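PDB 6P2I: glycerate dehydrogenase from Bacillus sp. 5mfcol3.1, which reduces acyclic imino acids, which a partner oxidase produces in situ, with NADPH as cofactor. Local coordinates for residues E139-G151 with A161-K173. Numbering follows the deposited sequence. Where two conformers were deposited one is given.
Sequences EIRDKTIGLIGIG and ANAFQMKVIGLNK. With NAP (NADP nicotinamide-adenine-dinucleotide phosphate), chain C; EDO (1,2-ethanediol), chain E.
The backbone N of Asp142 donates to Gln165 O at 2.7 Å, joining the turn before strand 144-148 to the Schellman motif that closes helix 152-163. Beside this bond the extended Arg141 chain (CG anti to the backbone N, chi1 175°) runs along Gln165. Arg141 CG lies 3.6 Å from Gln165 O. In the conformer given, Gln165 CG lies over one face of the Arg141 guanidinium, offset toward its rim. A serine in place of Arg141 would probably leave this flank of Gln165 uncovered, its CG without the flat guanidinium to lie against.

Ile140 CD1 rests over the centre of the Phe164 ring, a CH-pi contact of 3.8 Å to the centroid. Met166 turns about its CG-SD bond (chi3 72°), which brings the CE methyl against Ile145 CB. Strands 144-148 and 167-171 then run parallel, with backbone hydrogen bonds donated from both strands. Ile145 CG2 meets Ala161 CB and Val168 CG2, and Leu147 CD1 reaches Val168 CG1 at 3.7 Å. These contacts lie on the face that helix 152-163 covers. On the other face, Ile148 and Leu171 lie side by side against helix 186-192.

At the cofactor end, Ile150 N donates to NAP O3B at 3.0 Å. Lys173 NZ donates a hydrogen bond to NAP O1X of the 2'-phosphate, also at 3.0 Å. Leu171 CD1 touches the adenine at C2A. The glycine-rich turn after the first strand and the phosphate contact after the second are characteristic of an NADP-binding Rossmann beta-alpha-beta unit.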
loop_
_atom_site.group_PDB
_atom_site.type_symbol
_atom_site.label_atom_id
_atom_site.label_comp_id
_atom_site.label_asym_id
_atom_site.label_seq_id
_atom_site.Cartn_x
_atom_site.Cartn_y
_atom_site.Cartn_z
ATOM N N GLU A 139 8.224 6.571 6.688
ATOM C CA GLU A 139 6.805 6.567 7.018
ATOM C C GLU A 139 6.117 7.670 6.236
ATOM O O GLU A 139 6.687 8.744 6.033
ATOM C CB GLU A 139 6.589 6.783 8.515
ATOM C CG GLU A 139 7.051 5.581 9.338
ATOM C CD GLU A 139 7.275 5.880 10.811
ATOM O OE1 GLU A 139 7.965 5.066 11.459
ATOM O OE2 GLU A 139 6.768 6.906 11.337
ATOM N N ILE A 140 4.889 7.403 5.782
ATOM C CA ILE A 140 4.156 8.461 5.094
ATOM C C ILE A 140 3.443 9.393 6.066
ATOM O O ILE A 140 3.117 10.529 5.691
ATOM C CB ILE A 140 3.168 7.893 4.052
ATOM C CG1 ILE A 140 1.940 7.216 4.688
ATOM C CG2 ILE A 140 3.898 6.960 3.075
ATOM C CD1 ILE A 140 0.863 6.788 3.594
ATOM N N ARG A 141 3.229 8.981 7.317
ATOM C CA ARG A 141 2.614 9.890 8.270
ATOM C C ARG A 141 3.482 11.136 8.416
ATOM O O ARG A 141 4.715 11.055 8.437
ATOM C CB ARG A 141 2.424 9.203 9.627
ATOM C CG ARG A 141 1.891 10.139 10.711
ATOM C CD ARG A 141 1.719 9.431 12.043
ATOM N NE ARG A 141 1.366 10.358 13.113
ATOM C CZ ARG A 141 0.272 10.259 13.861
ATOM N NH1 ARG A 141 -0.575 9.260 13.672
ATOM N NH2 ARG A 141 0.033 11.151 14.813
ATOM N N ASP A 142 2.827 12.295 8.462
ATOM C CA ASP A 142 3.412 13.623 8.637
ATOM C C ASP A 142 4.152 14.113 7.399
ATOM O O ASP A 142 4.721 15.218 7.437
ATOM C CB ASP A 142 4.355 13.706 9.854
ATOM C CG ASP A 142 3.605 13.717 11.167
ATOM O OD1 ASP A 142 2.420 14.115 11.166
ATOM O OD2 ASP A 142 4.200 13.332 12.197
ATOM N N LYS A 143 4.159 13.351 6.304
ATOM C CA LYS A 143 4.773 13.833 5.078
ATOM C C LYS A 143 3.782 14.693 4.309
ATOM O O LYS A 143 2.581 14.700 4.579
ATOM C CB LYS A 143 5.237 12.670 4.202
ATOM C CG LYS A 143 6.234 11.750 4.906
ATOM C CD LYS A 143 7.546 12.461 5.170
ATOM C CE LYS A 143 8.519 11.550 5.909
ATOM N NZ LYS A 143 7.921 11.040 7.179
ATOM N N THR A 144 4.302 15.420 3.329
ATOM C CA THR A 144 3.478 16.281 2.492
ATOM C C THR A 144 3.181 15.563 1.186
ATOM O O THR A 144 4.106 15.158 0.472
ATOM C CB THR A 144 4.176 17.608 2.211
ATOM O OG1 THR A 144 4.319 18.338 3.432
ATOM C CG2 THR A 144 3.342 18.436 1.211
ATOM N N ILE A 145 1.898 15.404 0.878
ATOM C CA ILE A 145 1.472 14.860 -0.407
ATOM C C ILE A 145 0.882 15.997 -1.226
ATOM O O ILE A 145 0.053 16.765 -0.725
ATOM C CB ILE A 145 0.471 13.705 -0.242
ATOM C CG1 ILE A 145 0.057 13.177 -1.617
ATOM C CG2 ILE A 145 -0.750 14.119 0.581
ATOM C CD1 ILE A 145 -0.678 11.837 -1.561
ATOM N N GLY A 146 1.322 16.107 -2.479
ATOM C CA GLY A 146 0.867 17.165 -3.359
ATOM C C GLY A 146 0.027 16.575 -4.472
ATOM O O GLY A 146 0.471 15.669 -5.190
ATOM N N LEU A 147 -1.198 17.058 -4.599
ATOM C CA LEU A 147 -2.179 16.504 -5.528
ATOM C C LEU A 147 -2.335 17.479 -6.687
ATOM O O LEU A 147 -2.818 18.601 -6.502
ATOM C CB LEU A 147 -3.502 16.255 -4.808
ATOM C CG LEU A 147 -3.386 15.404 -3.532
ATOM C CD1 LEU A 147 -4.714 15.330 -2.771
ATOM C CD2 LEU A 147 -2.890 14.007 -3.883
ATOM N N ILE A 148 -1.903 17.066 -7.880
ATOM C CA ILE A 148 -2.080 17.867 -9.086
ATOM C C ILE A 148 -3.438 17.461 -9.654
ATOM O O ILE A 148 -3.564 16.436 -10.332
ATOM C CB ILE A 148 -0.942 17.659 -10.087
ATOM C CG1 ILE A 148 0.401 18.046 -9.466
ATOM C CG2 ILE A 148 -1.201 18.450 -11.392
ATOM C CD1 ILE A 148 1.604 17.669 -10.318
ATOM N N GLY A 149 -4.464 18.255 -9.346
ATOM C CA GLY A 149 -5.839 17.862 -9.593
ATOM C C GLY A 149 -6.496 17.440 -8.297
ATOM O O GLY A 149 -6.010 16.526 -7.621
ATOM N N ILE A 150 -7.579 18.121 -7.917
ATOM C CA ILE A 150 -8.215 17.898 -6.626
ATOM C C ILE A 150 -9.722 17.861 -6.840
ATOM O O ILE A 150 -10.489 18.540 -6.141
ATOM C CB ILE A 150 -7.785 18.966 -5.595
ATOM C CG1 ILE A 150 -7.853 20.373 -6.197
ATOM C CG2 ILE A 150 -6.369 18.697 -5.111
ATOM C CD1 ILE A 150 -7.377 21.458 -5.231
ATOM N N GLY A 151 -10.146 17.057 -7.807
ATOM C CA GLY A 151 -11.541 16.803 -8.104
ATOM C C GLY A 151 -12.029 15.554 -7.401
ATOM O O GLY A 151 -11.712 15.323 -6.228
ATOM N N ALA A 161 -5.355 10.552 2.874
ATOM C CA ALA A 161 -4.117 11.156 3.363
ATOM C C ALA A 161 -4.334 11.891 4.680
ATOM O O ALA A 161 -3.532 11.759 5.614
ATOM C CB ALA A 161 -3.544 12.109 2.320
ATOM N N ASN A 162 -5.400 12.703 4.765
ATOM C CA ASN A 162 -5.574 13.572 5.930
ATOM C C ASN A 162 -5.789 12.755 7.191
ATOM O O ASN A 162 -5.469 13.213 8.296
ATOM C CB ASN A 162 -6.744 14.543 5.715
ATOM C CG ASN A 162 -6.299 15.902 5.180
ATOM O OD1 ASN A 162 -5.345 16.503 5.682
ATOM N ND2 ASN A 162 -7.001 16.398 4.163
ATOM N N ALA A 163 -6.293 11.535 7.045
ATOM C CA ALA A 163 -6.503 10.651 8.176
ATOM C C ALA A 163 -5.368 9.649 8.369
ATOM O O ALA A 163 -5.294 9.024 9.431
ATOM C CB ALA A 163 -7.847 9.931 8.023
ATOM N N PHE A 164 -4.481 9.488 7.378
ATOM C CA PHE A 164 -3.120 9.022 7.637
ATOM C C PHE A 164 -2.296 10.064 8.379
ATOM O O PHE A 164 -1.133 9.791 8.705
ATOM C CB PHE A 164 -2.397 8.695 6.335
ATOM C CG PHE A 164 -2.234 7.229 6.054
ATOM C CD1 PHE A 164 -1.302 6.472 6.731
ATOM C CD2 PHE A 164 -2.988 6.621 5.055
ATOM C CE1 PHE A 164 -1.149 5.135 6.448
ATOM C CE2 PHE A 164 -2.832 5.285 4.766
ATOM C CZ PHE A 164 -1.909 4.538 5.464
ATOM N N GLN A 165 -2.868 11.233 8.672
ATOM C CA GLN A 165 -2.151 12.354 9.279
ATOM C C GLN A 165 -0.969 12.773 8.402
ATOM O O GLN A 165 0.192 12.749 8.809
ATOM C CB GLN A 165 -1.704 12.029 10.711
ATOM C CG GLN A 165 -2.853 11.773 11.678
ATOM C CD GLN A 165 -3.758 12.979 11.849
ATOM O OE1 GLN A 165 -4.966 12.896 11.630
ATOM N NE2 GLN A 165 -3.178 14.106 12.249
ATOM N N MET A 166 -1.295 13.135 7.166
ATOM C CA MET A 166 -0.359 13.741 6.230
ATOM C C MET A 166 -0.736 15.203 6.033
ATOM O O MET A 166 -1.861 15.611 6.321
ATOM C CB MET A 166 -0.380 13.012 4.880
ATOM C CG MET A 166 -0.061 11.543 5.015
ATOM S SD MET A 166 -0.223 10.631 3.511
ATOM C CE MET A 166 1.195 11.235 2.622
ATOM N N LYS A 167 0.222 15.997 5.555
ATOM C CA LYS A 167 -0.063 17.358 5.112
ATOM C C LYS A 167 -0.434 17.288 3.642
ATOM O O LYS A 167 0.326 16.736 2.841
ATOM C CB LYS A 167 1.138 18.277 5.315
ATOM C CG LYS A 167 2.009 17.881 6.490
ATOM C CD LYS A 167 2.486 19.088 7.277
ATOM C CE LYS A 167 3.178 18.663 8.565
ATOM N NZ LYS A 167 3.548 19.832 9.405
ATOM N N VAL A 168 -1.611 17.802 3.289
ATOM C CA VAL A 168 -2.112 17.707 1.920
ATOM C C VAL A 168 -2.064 19.082 1.279
ATOM O O VAL A 168 -2.677 20.031 1.785
ATOM C CB VAL A 168 -3.538 17.140 1.874
ATOM C CG1 VAL A 168 -3.988 16.966 0.424
ATOM C CG2 VAL A 168 -3.599 15.817 2.640
ATOM N N ILE A 169 -1.343 19.189 0.167
ATOM C CA ILE A 169 -1.369 20.382 -0.664
ATOM C C ILE A 169 -1.816 19.959 -2.062
ATOM O O ILE A 169 -1.860 18.773 -2.396
ATOM C CB ILE A 169 -0.014 21.126 -0.689
ATOM C CG1 ILE A 169 1.051 20.315 -1.433
ATOM C CG2 ILE A 169 0.445 21.484 0.741
ATOM C CD1 ILE A 169 2.424 20.973 -1.446
ATOM N N GLY A 170 -2.190 20.935 -2.876
ATOM C CA GLY A 170 -2.751 20.560 -4.158
ATOM C C GLY A 170 -3.033 21.770 -5.013
ATOM O O GLY A 170 -2.832 22.920 -4.604
ATOM N N LEU A 171 -3.497 21.495 -6.228
ATOM C CA LEU A 171 -3.806 22.574 -7.148
ATOM C C LEU A 171 -4.902 22.129 -8.092
ATOM O O LEU A 171 -5.044 20.941 -8.399
ATOM C CB LEU A 171 -2.579 23.035 -7.949
ATOM C CG LEU A 171 -1.897 22.114 -8.960
ATOM C CD1 LEU A 171 -2.533 22.225 -10.326
ATOM C CD2 LEU A 171 -0.432 22.480 -9.078
ATOM N N ASN A 172 -5.672 23.110 -8.547
ATOM C CA ASN A 172 -6.660 22.906 -9.583
ATOM C C ASN A 172 -6.522 24.061 -10.567
ATOM O O ASN A 172 -5.588 24.867 -10.485
ATOM C CB ASN A 172 -8.068 22.770 -8.982
ATOM C CG ASN A 172 -8.508 24.010 -8.204
ATOM O OD1 ASN A 172 -7.916 25.083 -8.319
ATOM N ND2 ASN A 172 -9.557 23.856 -7.403
ATOM N N LYS A 173 -7.452 24.138 -11.511
ATOM C CA LYS A 173 -7.427 25.155 -12.552
ATOM C C LYS A 173 -8.283 26.366 -12.210
ATOM O O LYS A 173 -7.864 27.507 -12.441
ATOM C CB LYS A 173 -7.898 24.531 -13.876
ATOM C CG LYS A 173 -8.227 25.517 -14.985
ATOM C CD LYS A 173 -8.884 24.814 -16.176
ATOM C CE LYS A 173 -9.955 23.803 -15.743
ATOM N NZ LYS A 173 -11.175 24.438 -15.156
HETATM P PA NAP C . -12.309 15.676 -11.987
HETATM O O1A NAP C . -12.763 16.350 -13.265
HETATM O O2A NAP C . -13.287 15.475 -10.868
HETATM O O5B NAP C . -11.082 16.520 -11.408
HETATM C C5B NAP C . -10.072 17.043 -12.265
HETATM C C4B NAP C . -9.198 17.965 -11.423
HETATM O O4B NAP C . -8.126 18.417 -12.254
HETATM C C3B NAP C . -9.949 19.216 -10.959
HETATM O O3B NAP C . -9.383 19.669 -9.712
HETATM C C2B NAP C . -9.617 20.237 -12.020
HETATM O O2B NAP C . -9.703 21.574 -11.552
HETATM C C1B NAP C . -8.174 19.848 -12.280
HETATM N N9A NAP C . -7.694 20.400 -13.556
HETATM C C8A NAP C . -8.287 20.293 -14.763
HETATM N N7A NAP C . -7.562 20.952 -15.701
HETATM C C5A NAP C . -6.506 21.499 -15.071
HETATM C C6A NAP C . -5.344 22.321 -15.464
HETATM N N6A NAP C . -5.175 22.704 -16.752
HETATM N N1A NAP C . -4.471 22.667 -14.496
HETATM C C2A NAP C . -4.625 22.292 -13.207
HETATM N N3A NAP C . -5.653 21.543 -12.766
HETATM C C4A NAP C . -6.601 21.133 -13.656
HETATM O O3 NAP C . -11.597 14.308 -12.465
HETATM P PN NAP C . -11.426 12.947 -11.625
HETATM O O1N NAP C . -12.741 12.213 -11.551
HETATM O O2N NAP C . -10.698 13.236 -10.331
HETATM O O5D NAP C . -10.477 12.123 -12.626
HETATM C C5D NAP C . -9.184 12.632 -12.973
HETATM C C4D NAP C . -8.521 11.736 -14.011
HETATM O O4D NAP C . -8.268 10.459 -13.434
HETATM C C3D NAP C . -9.391 11.410 -15.216
HETATM O O3D NAP C . -9.380 12.451 -16.204
HETATM C C2D NAP C . -8.776 10.110 -15.712
HETATM O O2D NAP C . -7.833 10.394 -16.754
HETATM C C1D NAP C . -8.074 9.521 -14.485
HETATM N N1N NAP C . -8.656 8.220 -14.132
HETATM C C2N NAP C . -7.859 7.140 -14.057
HETATM C C3N NAP C . -8.376 5.885 -13.744
HETATM C C7N NAP C . -7.470 4.681 -13.693
HETATM O O7N NAP C . -7.962 3.562 -13.731
HETATM N N7N NAP C . -6.138 4.839 -13.668
HETATM C C4N NAP C . -9.747 5.762 -13.505
HETATM C C5N NAP C . -10.559 6.895 -13.598
HETATM C C6N NAP C . -9.977 8.119 -13.908
HETATM P P2B NAP C . -11.075 22.427 -11.550
HETATM O O1X NAP C . -11.601 22.361 -12.973
HETATM O O2X NAP C . -11.981 21.721 -10.577
HETATM O O3X NAP C . -10.635 23.783 -11.067
HETATM C C1 EDO E . -2.117 7.408 11.483
HETATM O O1 EDO E . -1.060 7.310 10.523
HETATM C C2 EDO E . -1.873 6.421 12.620
HETATM O O2 EDO E . -0.766 6.880 13.407
HETATM O O HOH W 1 -10.973 21.267 -8.246
#